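Local coordinates for protein protease Do-like 8, chloroplastic (Arabidopsis thaliana, PDB 4IC6) that probably acts as a serine endopeptidase of the HtrA (Deg) type in chloroplast thylakoids, carrying a trypsin-like protease domain and a PDZ domain, at residues 43-48 against 78-83; 124-129 against 218-223; 178-181 against 187-190. The protein carries 1 engineered substitution. One frame throughout, in Å; residues are numbered along the deposited sequence.

Interaction 1: 43-48 against 78-83; sequences VNIFDV and IVTNYH
Ile45 and Thr80 meet tip to tip inside a closed β-barrel, and the path of the isoleucine side chain shows how two strands that are not neighbours can still touch. CB of Ile45 points toward the 78-83 segment but makes no contact there itself. The first torsion (chi1 -59°) sets CG1 opposite the carbonyl carbon and turns CG2 off toward the side, so that only one branch is sent across. CG1 still falls short of the other strand. The second torsion (167°) keeps the chain extended, and this carries CD1 the remaining way.

That terminal methyl does the touching. It presses against CB of Thr80, with Ile45 CD1 and Thr80 CB 3.5 Å apart, closer than the usual van der Waals distance for carbons. The two branches of the threonine straddle the methyl: Ile45 CD1 lies 3.6 Å from Thr80 OG1 and 3.8 Å from Thr80 CG2. The hydroxyl is nevertheless not left facing hydrocarbon alone, since it is hydrogen-bonded to the carbonyl oxygen of Ser68. The same methyl also reaches Ile78, roughly at right angles to its contact with Thr80, with Ile45 CD1 and Ile78 CG2 4.0 Å apart. Val43 completes the apolar patch, its CG2 standing 3.8 Å from Ile78 CG2 as the two branched side chains cross obliquely.

The axes of strands 43-47 and 78-80 pass 9.2 Å apart at 68°, and no backbone bond joins them. Both pair instead with strand 67-71, which lies between them in the barrel sheet. Val43 also packs on Val102 and Ile104 of strand 98-105, while Ile78 and Thr80 rest on Leu130 and Ala128 of strand 127-131. Farther along, Asp47 accepts a hydrogen bond from the backbone of Ala88 in helix 86-90.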
ATOM      1  N   VAL A  43      10.345   8.636 -32.885  1.00 35.27           N
ATOM      2  CA  VAL A  43      10.315  10.043 -32.493  1.00 38.69           C
ATOM      3  C   VAL A  43       9.908  10.193 -31.037  1.00 37.60           C
ATOM      4  O   VAL A  43       9.438   9.242 -30.410  1.00 34.94           O
ATOM      5  CB  VAL A  43       9.359  10.887 -33.370  1.00 38.73           C
ATOM      6  CG1 VAL A  43       9.747  10.802 -34.834  1.00 40.10           C
ATOM      7  CG2 VAL A  43       7.907  10.456 -33.172  1.00 40.10           C
ATOM      8  N   ASN A  44      10.105  11.393 -30.508  1.00 34.98           N
ATOM      9  CA  ASN A  44       9.632  11.750 -29.177  1.00 37.51           C
ATOM     10  C   ASN A  44       8.427  12.692 -29.263  1.00 40.55           C
ATOM     11  O   ASN A  44       8.430  13.654 -30.036  1.00 43.66           O
ATOM     12  CB  ASN A  44      10.764  12.395 -28.364  1.00 39.23           C
ATOM     13  CG  ASN A  44      10.260  13.117 -27.140  1.00 39.36           C
ATOM     14  OD1 ASN A  44       9.874  12.497 -26.143  1.00 42.50           O
ATOM     15  ND2 ASN A  44      10.269  14.442 -27.200  1.00 37.33           N
ATOM     16  N   ILE A  45       7.397  12.405 -28.471  1.00 41.13           N
ATOM     17  CA  ILE A  45       6.190  13.226 -28.448  1.00 40.77           C
ATOM     18  C   ILE A  45       5.898  13.737 -27.037  1.00 41.83           C
ATOM     19  O   ILE A  45       5.731  12.941 -26.098  1.00 40.49           O
ATOM     20  CB  ILE A  45       4.954  12.421 -28.932  1.00 48.08           C
ATOM     21  CG1 ILE A  45       5.179  11.895 -30.350  1.00 48.54           C
ATOM     22  CG2 ILE A  45       3.687  13.274 -28.848  1.00 46.76           C
ATOM     23  CD1 ILE A  45       4.174  10.841 -30.803  1.00 44.62           C
ATOM     24  N   PHE A  46       5.861  15.060 -26.889  1.00 42.96           N
ATOM     25  CA  PHE A  46       5.375  15.697 -25.672  1.00 45.41           C
ATOM     26  C   PHE A  46       3.980  16.287 -25.905  1.00 46.52           C
ATOM     27  O   PHE A  46       3.783  17.072 -26.831  1.00 49.09           O
ATOM     28  CB  PHE A  46       6.341  16.792 -25.191  1.00 48.10           C
ATOM     29  CG  PHE A  46       7.628  16.258 -24.608  1.00 51.86           C
ATOM     30  CD1 PHE A  46       7.619  15.489 -23.451  1.00 53.08           C
ATOM     31  CD2 PHE A  46       8.849  16.528 -25.211  1.00 50.52           C
ATOM     32  CE1 PHE A  46       8.802  14.999 -22.908  1.00 50.52           C
ATOM     33  CE2 PHE A  46      10.035  16.047 -24.670  1.00 51.23           C
ATOM     34  CZ  PHE A  46      10.009  15.281 -23.521  1.00 50.16           C
ATOM     35  N   ASP A  47       3.014  15.893 -25.070  1.00 45.75           N
ATOM     36  CA  ASP A  47       1.668  16.477 -25.089  1.00 46.27           C
ATOM     37  C   ASP A  47       1.773  17.952 -24.704  1.00 46.28           C
ATOM     38  O   ASP A  47       2.244  18.286 -23.607  1.00 43.37           O
ATOM     39  CB  ASP A  47       0.758  15.733 -24.100  1.00 49.77           C
ATOM     40  CG  ASP A  47      -0.698  16.200 -24.151  1.00 51.77           C
ATOM     41  OD1 ASP A  47      -0.957  17.419 -24.317  1.00 54.18           O
ATOM     42  OD2 ASP A  47      -1.597  15.343 -24.003  1.00 47.60           O
ATOM     43  N   VAL A  48       1.348  18.846 -25.591  1.00 50.62           N
ATOM     44  CA  VAL A  48       1.516  20.275 -25.304  1.00 50.55           C
ATOM     45  C   VAL A  48       0.669  20.758 -24.129  1.00 53.02           C
ATOM     46  O   VAL A  48       0.919  21.840 -23.591  1.00 54.38           O
ATOM     47  CB  VAL A  48       1.264  21.194 -26.538  1.00 58.06           C
ATOM     48  CG1 VAL A  48       2.250  20.880 -27.665  1.00 57.74           C
ATOM     49  CG2 VAL A  48      -0.182  21.098 -27.015  1.00 56.84           C
ATOM     50  N   ILE A  78       2.872  10.697 -38.252  1.00 46.07           N
ATOM     51  CA  ILE A  78       3.477  10.115 -37.061  1.00 42.24           C
ATOM     52  C   ILE A  78       2.449   9.240 -36.370  1.00 40.26           C
ATOM     53  O   ILE A  78       1.324   9.678 -36.166  1.00 37.47           O
ATOM     54  CB  ILE A  78       3.893  11.211 -36.052  1.00 43.52           C
ATOM     55  CG1 ILE A  78       4.849  12.211 -36.700  1.00 41.01           C
ATOM     56  CG2 ILE A  78       4.514  10.573 -34.804  1.00 45.73           C
ATOM     57  CD1 ILE A  78       6.058  11.565 -37.343  1.00 44.22           C
ATOM     58  N   VAL A  79       2.830   8.015 -36.007  1.00 36.78           N
ATOM     59  CA  VAL A  79       1.910   7.117 -35.311  1.00 35.41           C
ATOM     60  C   VAL A  79       2.332   6.917 -33.855  1.00 34.36           C
ATOM     61  O   VAL A  79       3.525   6.743 -33.565  1.00 36.63           O
ATOM     62  CB  VAL A  79       1.820   5.747 -36.012  1.00 40.58           C
ATOM     63  CG1 VAL A  79       0.993   4.747 -35.178  1.00 39.16           C
ATOM     64  CG2 VAL A  79       1.225   5.907 -37.386  1.00 37.19           C
ATOM     65  N   THR A  80       1.360   6.967 -32.943  1.00 31.95           N
ATOM     66  CA  THR A  80       1.630   6.784 -31.512  1.00 36.97           C
ATOM     67  C   THR A  80       0.401   6.210 -30.810  1.00 37.57           C
ATOM     68  O   THR A  80      -0.624   5.967 -31.452  1.00 37.95           O
ATOM     69  CB  THR A  80       2.019   8.130 -30.851  1.00 35.03           C
ATOM     70  OG1 THR A  80       2.562   7.906 -29.541  1.00 35.22           O
ATOM     71  CG2 THR A  80       0.799   9.045 -30.752  1.00 34.31           C
ATOM     72  N   ASN A  81       0.491   5.999 -29.500  1.00 37.26           N
ATOM     73  CA  ASN A  81      -0.701   5.664 -28.725  1.00 34.72           C
ATOM     74  C   ASN A  81      -1.600   6.887 -28.536  1.00 34.47           C
ATOM     75  O   ASN A  81      -1.126   8.024 -28.398  1.00 36.32           O
ATOM     76  CB  ASN A  81      -0.350   5.132 -27.333  1.00 29.91           C
ATOM     77  CG  ASN A  81       0.235   3.739 -27.361  1.00 30.50           C
ATOM     78  OD1 ASN A  81       1.294   3.494 -26.783  1.00 28.37           O
ATOM     79  ND2 ASN A  81      -0.452   2.814 -28.022  1.00 30.87           N
ATOM     80  N   TYR A  82      -2.903   6.629 -28.516  1.00 31.65           N
ATOM     81  CA  TYR A  82      -3.896   7.605 -28.113  1.00 36.00           C
ATOM     82  C   TYR A  82      -3.465   8.120 -26.740  1.00 38.33           C
ATOM     83  O   TYR A  82      -3.472   9.317 -26.481  1.00 36.79           O
ATOM     84  CB  TYR A  82      -5.271   6.921 -28.054  1.00 35.13           C
ATOM     85  CG  TYR A  82      -6.454   7.812 -27.697  1.00 34.72           C
ATOM     86  CD1 TYR A  82      -7.428   8.113 -28.641  1.00 33.33           C
ATOM     87  CD2 TYR A  82      -6.624   8.300 -26.408  1.00 35.10           C
ATOM     88  CE1 TYR A  82      -8.526   8.909 -28.317  1.00 38.02           C
ATOM     89  CE2 TYR A  82      -7.714   9.092 -26.079  1.00 37.90           C
ATOM     90  CZ  TYR A  82      -8.659   9.394 -27.042  1.00 39.72           C
ATOM     91  OH  TYR A  82      -9.739  10.185 -26.722  1.00 47.44           O
ATOM     92  N   HIS A  83      -3.039   7.206 -25.874  1.00 37.36           N
ATOM     93  CA  HIS A  83      -2.661   7.565 -24.512  1.00 36.79           C
ATOM     94  C   HIS A  83      -1.476   8.527 -24.370  1.00 36.93           C
ATOM     95  O   HIS A  83      -1.439   9.281 -23.408  1.00 39.72           O
ATOM     96  CB  HIS A  83      -2.398   6.308 -23.653  1.00 37.01           C
ATOM     97  CG  HIS A  83      -2.180   6.618 -22.199  1.00 37.57           C
ATOM     98  ND1 HIS A  83      -0.940   6.540 -21.597  1.00 40.20           N
ATOM     99  CD2 HIS A  83      -3.036   7.039 -21.244  1.00 33.62           C
ATOM    100  CE1 HIS A  83      -1.051   6.892 -20.325  1.00 37.83           C
ATOM    101  NE2 HIS A  83      -2.314   7.191 -20.085  1.00 35.07           N
TER

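Interaction 2: 124-129 against 218-223; sequences AKDLAV and INTAIF
Asp126 and Thr220 pass one another side by side, pointing opposite ways, with Asp126 OD2 3.4 Å from Thr220 CG2. The same oxygen receives a hydrogen bond from a water 2.5 Å away, and this water also donates to the Ala221 carbonyl oxygen, bridging the two segments. The hydroxyl of Ser183 is a further hydrogen-bond partner of OD2, while OD1 is held by the backbone nitrogen of His83. Beside this pair Leu127 CD2 packs loosely on Ile218 CG1, at 4.4 Å.

Behind the methyl, the first torsion of Thr220 (-58°) swings the hydroxyl back over its own segment, beside the backbone N. There OG1 donates to the Ile218 carbonyl oxygen at 2.7 Å, approaching from above the carbonyl plane, and accepts from Asn81 ND2. That amide nitrogen also bonds the backbone oxygen of Asp126, so one asparagine tethers both segments. Replacing Thr220 with an alanine would probably leave the Ile218 carbonyl and Asn81 without this mate, and open a gap against the Asp126 carboxylate.

Farther out, Asp126 and Leu127 form a G1 β-bulge facing Asp122, the aspartate taking the left-handed backbone conformation. Asp126 and His83 are predicted members of the charge relay, whose third position is the engineered Ala204. Yet Asp126 OD2 stands too far from His83 ND1 for a hydrogen bond, so the Asp-His bond of a working catalytic triad is not made in this structure.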
ATOM      1  N   ALA A 124     -10.454   3.139 -29.047  1.00 41.65           N
ATOM      2  CA  ALA A 124     -10.658   1.690 -28.978  1.00 41.11           C
ATOM      3  C   ALA A 124      -9.380   0.895 -29.250  1.00 36.74           C
ATOM      4  O   ALA A 124      -9.134  -0.116 -28.605  1.00 37.89           O
ATOM      5  CB  ALA A 124     -11.772   1.269 -29.932  1.00 45.14           C
ATOM      6  N   LYS A 125      -8.566   1.336 -30.206  1.00 34.78           N
ATOM      7  CA  LYS A 125      -7.294   0.664 -30.485  1.00 34.47           C
ATOM      8  C   LYS A 125      -6.073   1.394 -29.910  1.00 34.06           C
ATOM      9  O   LYS A 125      -4.937   1.014 -30.194  1.00 34.72           O
ATOM     10  CB  LYS A 125      -7.117   0.423 -31.991  1.00 32.63           C
ATOM     11  CG  LYS A 125      -8.192  -0.469 -32.620  1.00 35.05           C
ATOM     12  CD  LYS A 125      -8.171  -1.870 -31.968  1.00 35.00           C
ATOM     13  CE  LYS A 125      -8.980  -2.890 -32.768  1.00 37.98           C
ATOM     14  NZ  LYS A 125      -8.808  -4.284 -32.224  1.00 39.81           N
ATOM     15  N   ASP A 126      -6.319   2.419 -29.093  1.00 32.79           N
ATOM     16  CA  ASP A 126      -5.250   3.220 -28.481  1.00 33.20           C
ATOM     17  C   ASP A 126      -4.222   3.661 -29.514  1.00 31.40           C
ATOM     18  O   ASP A 126      -3.023   3.413 -29.357  1.00 33.03           O
ATOM     19  CB  ASP A 126      -4.530   2.443 -27.361  1.00 35.41           C
ATOM     20  CG  ASP A 126      -3.709   3.354 -26.456  1.00 38.64           C
ATOM     21  OD1 ASP A 126      -3.613   4.572 -26.754  1.00 38.01           O
ATOM     22  OD2 ASP A 126      -3.154   2.850 -25.455  1.00 36.24           O
ATOM     23  N   LEU A 127      -4.692   4.311 -30.576  1.00 35.72           N
ATOM     24  CA  LEU A 127      -3.796   4.831 -31.598  1.00 32.99           C
ATOM     25  C   LEU A 127      -4.145   6.258 -31.950  1.00 36.91           C
ATOM     26  O   LEU A 127      -5.319   6.637 -31.960  1.00 34.94           O
ATOM     27  CB  LEU A 127      -3.847   3.970 -32.861  1.00 32.23           C
ATOM     28  CG  LEU A 127      -3.310   2.556 -32.651  1.00 34.27           C
ATOM     29  CD1 LEU A 127      -3.715   1.661 -33.820  1.00 32.43           C
ATOM     30  CD2 LEU A 127      -1.793   2.611 -32.476  1.00 33.56           C
ATOM     31  N   ALA A 128      -3.113   7.045 -32.230  1.00 40.04           N
ATOM     32  CA  ALA A 128      -3.291   8.439 -32.647  1.00 40.39           C
ATOM     33  C   ALA A 128      -2.317   8.714 -33.769  1.00 39.36           C
ATOM     34  O   ALA A 128      -1.250   8.103 -33.835  1.00 35.82           O
ATOM     35  CB  ALA A 128      -3.036   9.388 -31.486  1.00 34.33           C
ATOM     36  N   VAL A 129      -2.690   9.630 -34.658  1.00 40.06           N
ATOM     37  CA  VAL A 129      -1.820  10.001 -35.752  1.00 38.58           C
ATOM     38  C   VAL A 129      -1.603  11.513 -35.737  1.00 40.11           C
ATOM     39  O   VAL A 129      -2.562  12.277 -35.683  1.00 42.09           O
ATOM     40  CB  VAL A 129      -2.421   9.556 -37.103  1.00 39.56           C
ATOM     41  CG1 VAL A 129      -1.501   9.955 -38.266  1.00 38.73           C
ATOM     42  CG2 VAL A 129      -2.644   8.052 -37.102  1.00 36.24           C
ATOM     43  N   ILE A 218       2.985  -1.711 -31.819  1.00 28.90           N
ATOM     44  CA  ILE A 218       3.279  -0.489 -31.069  1.00 28.58           C
ATOM     45  C   ILE A 218       3.236  -0.774 -29.561  1.00 32.44           C
ATOM     46  O   ILE A 218       2.175  -1.126 -29.024  1.00 32.43           O
ATOM     47  CB  ILE A 218       2.252   0.610 -31.351  1.00 31.31           C
ATOM     48  CG1 ILE A 218       2.307   1.034 -32.830  1.00 30.38           C
ATOM     49  CG2 ILE A 218       2.492   1.826 -30.436  1.00 33.74           C
ATOM     50  CD1 ILE A 218       3.538   1.843 -33.209  1.00 34.23           C
ATOM     51  N   ASN A 219       4.382  -0.604 -28.895  1.00 30.04           N
ATOM     52  CA  ASN A 219       4.481  -0.750 -27.434  1.00 32.04           C
ATOM     53  C   ASN A 219       3.379   0.036 -26.723  1.00 34.93           C
ATOM     54  O   ASN A 219       3.247   1.260 -26.902  1.00 33.93           O
ATOM     55  CB  ASN A 219       5.855  -0.268 -26.924  1.00 26.22           C
ATOM     56  CG  ASN A 219       7.010  -0.803 -27.743  1.00 27.59           C
ATOM     57  OD1 ASN A 219       6.987  -1.940 -28.181  1.00 27.76           O
ATOM     58  ND2 ASN A 219       8.034   0.026 -27.951  1.00 30.11           N
ATOM     59  N   THR A 220       2.603  -0.648 -25.887  1.00 31.61           N
ATOM     60  CA  THR A 220       1.439  -0.008 -25.307  1.00 28.90           C
ATOM     61  C   THR A 220       1.349  -0.130 -23.794  1.00 31.35           C
ATOM     62  O   THR A 220       1.280  -1.236 -23.247  1.00 30.23           O
ATOM     63  CB  THR A 220       0.153  -0.522 -26.000  1.00 26.56           C
ATOM     64  OG1 THR A 220       0.261  -0.246 -27.409  1.00 30.91           O
ATOM     65  CG2 THR A 220      -1.091   0.134 -25.417  1.00 26.58           C
ATOM     66  N   ALA A 221       1.321   1.024 -23.120  1.00 27.47           N
ATOM     67  CA  ALA A 221       1.266   1.052 -21.666  1.00 29.86           C
ATOM     68  C   ALA A 221      -0.061   0.465 -21.178  1.00 34.70           C
ATOM     69  O   ALA A 221      -1.108   0.688 -21.790  1.00 33.49           O
ATOM     70  CB  ALA A 221       1.428   2.468 -21.159  1.00 27.55           C
ATOM     71  N   ILE A 222      -0.019  -0.283 -20.076  1.00 26.69           N
ATOM     72  CA  ILE A 222      -1.229  -0.914 -19.538  1.00 27.81           C
ATOM     73  C   ILE A 222      -1.402  -0.619 -18.052  1.00 31.38           C
ATOM     74  O   ILE A 222      -0.486  -0.126 -17.397  1.00 33.86           O
ATOM     75  CB  ILE A 222      -1.197  -2.448 -19.672  1.00 28.47           C
ATOM     76  CG1 ILE A 222       0.033  -2.995 -18.961  1.00 29.07           C
ATOM     77  CG2 ILE A 222      -1.223  -2.893 -21.135  1.00 27.82           C
ATOM     78  CD1 ILE A 222      -0.077  -4.488 -18.612  1.00 27.24           C
ATOM     79  N   PHE A 223      -2.586  -0.920 -17.531  1.00 31.31           N
ATOM     80  CA  PHE A 223      -2.804  -0.990 -16.086  1.00 34.84           C
ATOM     81  C   PHE A 223      -3.107  -2.459 -15.740  1.00 40.34           C
ATOM     82  O   PHE A 223      -3.916  -3.082 -16.418  1.00 37.66           O
ATOM     83  CB  PHE A 223      -4.012  -0.144 -15.698  1.00 36.98           C
ATOM     84  CG  PHE A 223      -3.759   1.350 -15.708  1.00 38.55           C
ATOM     85  CD1 PHE A 223      -2.578   1.880 -15.204  1.00 39.34           C
ATOM     86  CD2 PHE A 223      -4.721   2.222 -16.208  1.00 41.28           C
ATOM     87  CE1 PHE A 223      -2.360   3.264 -15.201  1.00 43.66           C
ATOM     88  CE2 PHE A 223      -4.505   3.599 -16.216  1.00 44.10           C
ATOM     89  CZ  PHE A 223      -3.323   4.114 -15.713  1.00 44.34           C
TER
HETATM   90  O   HOH W   1      -1.631   3.123 -23.524  1.00 29.71           O

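Interaction 3: 178-181 against 187-190; sequences NRDI and VTIG
Ile181 and Ile189 stand shoulder to shoulder on one face of a short antiparallel ladder, with Ile181 CB and Ile189 CB 3.9 Å apart. Their first torsions almost match (-55° and -54°), each setting CG1 opposite its carbonyl carbon. Because the strands run in opposite directions, equal torsions do not lay the branches alongside each other: the lines from CB to CD1 diverge roughly at right angles. The contact between the side chains is therefore made near their bases, while the outer atoms meet different neighbours: Ile181 packs on Phe234 of strand 233-237 and, through CG2, on Ile222, whereas Ile189 reaches Asp126 with its CD1 and also touches Ser183.

The two isoleucines form a hydrogen-bonded pair of a β-hairpin, strand 179-182 returning through a short loop into strand 188-189. Ile181 N donates to Ile189 O at 2.7 Å with an angle of 166° at the hydrogen, the donor lying in the carbonyl plane. The return bond, from Ile189 N to Ile181 O, spans 2.9 Å, its donor tilted a little from that plane. Each acceptor also meets an alpha hydrogen, for Ile189 O lies 3.3 Å from Asp180 CA and Ile181 O lies 3.2 Å from Thr188 CA.

Asp180 and Thr188 cross at a slant rather than pairing through their polar ends: Asp180 CB is 3.8 Å from Thr188 OG1. The aspartate turns its OD1 the other way along the partner segment, with Asp180 OD1 3.7 Å from Gly190 CA. Asn178, where the chain turns a corner after strand 168-176, forms with Arg179 a G1 β-bulge facing Gly192. The Arg179 side chain leads away from the hairpin to a salt bridge with Asp166 of the third subunit.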
ATOM      1  N   ASN A 178      -2.619 -12.724 -29.468  1.00 34.89           N
ATOM      2  CA  ASN A 178      -4.055 -12.530 -29.339  1.00 38.83           C
ATOM      3  C   ASN A 178      -4.506 -12.368 -27.881  1.00 37.72           C
ATOM      4  O   ASN A 178      -5.503 -12.951 -27.465  1.00 34.91           O
ATOM      5  CB  ASN A 178      -4.802 -13.682 -30.031  1.00 50.44           C
ATOM      6  CG  ASN A 178      -4.492 -13.769 -31.534  1.00 61.94           C
ATOM      7  OD1 ASN A 178      -4.606 -12.777 -32.272  1.00 66.05           O
ATOM      8  ND2 ASN A 178      -4.084 -14.954 -31.987  1.00 64.66           N
ATOM      9  N   ARG A 179      -3.781 -11.548 -27.120  1.00 30.95           N
ATOM     10  CA  ARG A 179      -4.071 -11.322 -25.703  1.00 25.12           C
ATOM     11  C   ARG A 179      -4.670  -9.940 -25.478  1.00 30.05           C
ATOM     12  O   ARG A 179      -4.318  -8.986 -26.180  1.00 31.72           O
ATOM     13  CB  ARG A 179      -2.769 -11.461 -24.884  1.00 25.62           C
ATOM     14  CG  ARG A 179      -2.446 -12.899 -24.444  1.00 30.31           C
ATOM     15  CD  ARG A 179      -3.020 -13.182 -23.023  1.00 54.67           C
ATOM     16  NE  ARG A 179      -2.651 -14.495 -22.474  1.00 45.56           N
ATOM     17  CZ  ARG A 179      -2.723 -15.609 -23.193  1.00 44.53           C
ATOM     18  NH1 ARG A 179      -3.130 -15.538 -24.452  1.00 47.63           N
ATOM     19  NH2 ARG A 179      -2.404 -16.790 -22.669  1.00 38.07           N
ATOM     20  N   ASP A 180      -5.560  -9.811 -24.499  1.00 28.96           N
ATOM     21  CA  ASP A 180      -6.152  -8.495 -24.230  1.00 33.65           C
ATOM     22  C   ASP A 180      -5.129  -7.514 -23.670  1.00 31.71           C
ATOM     23  O   ASP A 180      -4.340  -7.860 -22.788  1.00 27.88           O
ATOM     24  CB  ASP A 180      -7.327  -8.602 -23.262  1.00 36.71           C
ATOM     25  CG  ASP A 180      -8.522  -9.293 -23.878  1.00 39.58           C
ATOM     26  OD1 ASP A 180      -8.561  -9.386 -25.125  1.00 38.81           O
ATOM     27  OD2 ASP A 180      -9.406  -9.741 -23.116  1.00 42.16           O
ATOM     28  N   ILE A 181      -5.157  -6.284 -24.165  1.00 26.29           N
ATOM     29  CA  ILE A 181      -4.267  -5.248 -23.680  1.00 25.72           C
ATOM     30  C   ILE A 181      -5.074  -4.317 -22.812  1.00 29.19           C
ATOM     31  O   ILE A 181      -5.985  -3.633 -23.299  1.00 32.55           O
ATOM     32  CB  ILE A 181      -3.712  -4.415 -24.853  1.00 28.98           C
ATOM     33  CG1 ILE A 181      -3.037  -5.328 -25.882  1.00 25.67           C
ATOM     34  CG2 ILE A 181      -2.755  -3.329 -24.351  1.00 28.39           C
ATOM     35  CD1 ILE A 181      -2.307  -4.552 -26.996  1.00 26.31           C
ATOM     36  N   VAL A 187      -9.478   1.283 -21.858  1.00 39.44           N
ATOM     37  CA  VAL A 187     -10.244   0.475 -22.800  1.00 39.57           C
ATOM     38  C   VAL A 187      -9.417  -0.717 -23.231  1.00 41.14           C
ATOM     39  O   VAL A 187      -8.318  -0.541 -23.756  1.00 41.20           O
ATOM     40  CB  VAL A 187     -10.571   1.284 -24.062  1.00 40.34           C
ATOM     41  CG1 VAL A 187     -11.290   0.408 -25.092  1.00 37.07           C
ATOM     42  CG2 VAL A 187     -11.410   2.503 -23.696  1.00 37.54           C
ATOM     43  N   THR A 188      -9.917  -1.935 -23.028  1.00 39.86           N
ATOM     44  CA  THR A 188      -9.088  -3.076 -23.402  1.00 41.59           C
ATOM     45  C   THR A 188      -9.115  -3.356 -24.891  1.00 33.25           C
ATOM     46  O   THR A 188     -10.148  -3.262 -25.545  1.00 34.37           O
ATOM     47  CB  THR A 188      -9.358  -4.344 -22.568  1.00 50.56           C
ATOM     48  OG1 THR A 188      -9.523  -5.477 -23.434  1.00 53.17           O
ATOM     49  CG2 THR A 188     -10.556  -4.163 -21.751  1.00 26.83           C
ATOM     50  N   ILE A 189      -7.943  -3.673 -25.414  1.00 27.26           N
ATOM     51  CA  ILE A 189      -7.754  -3.904 -26.827  1.00 29.86           C
ATOM     52  C   ILE A 189      -7.555  -5.390 -27.018  1.00 33.67           C
ATOM     53  O   ILE A 189      -6.724  -6.002 -26.330  1.00 32.34           O
ATOM     54  CB  ILE A 189      -6.494  -3.166 -27.300  1.00 30.76           C
ATOM     55  CG1 ILE A 189      -6.567  -1.684 -26.908  1.00 31.11           C
ATOM     56  CG2 ILE A 189      -6.291  -3.320 -28.780  1.00 33.10           C
ATOM     57  CD1 ILE A 189      -5.199  -0.992 -26.930  1.00 31.16           C
ATOM     58  N   GLY A 190      -8.319  -5.984 -27.934  1.00 33.48           N
ATOM     59  CA  GLY A 190      -8.213  -7.414 -28.188  1.00 33.71           C
ATOM     60  C   GLY A 190      -7.183  -7.668 -29.263  1.00 35.57           C
ATOM     61  O   GLY A 190      -6.814  -6.746 -29.997  1.00 34.61           O
TER

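How the interactions relate
From the N terminus, interaction 1 comes first: strand 42-47 is brought over strand 77-80, closing a loop of 29 residues across the interior of the first barrel. Interaction 2 follows in series and is much wider, its 88-residue loop running from strand 127-131 of that barrel to strand 215-219 of the second, so that it spans the junction between them. Nested inside this loop, interaction 3 closes a hairpin with only five residues between its segments. Interactions 1 and 2 touch directly, through the neighbouring strands 77-80 and 127-131 and again where the segment ending at His83 meets Asp126. Interactions 2 and 3 meet by packing, whereas interactions 1 and 3 remain apart, about 6 Å between nearest atoms.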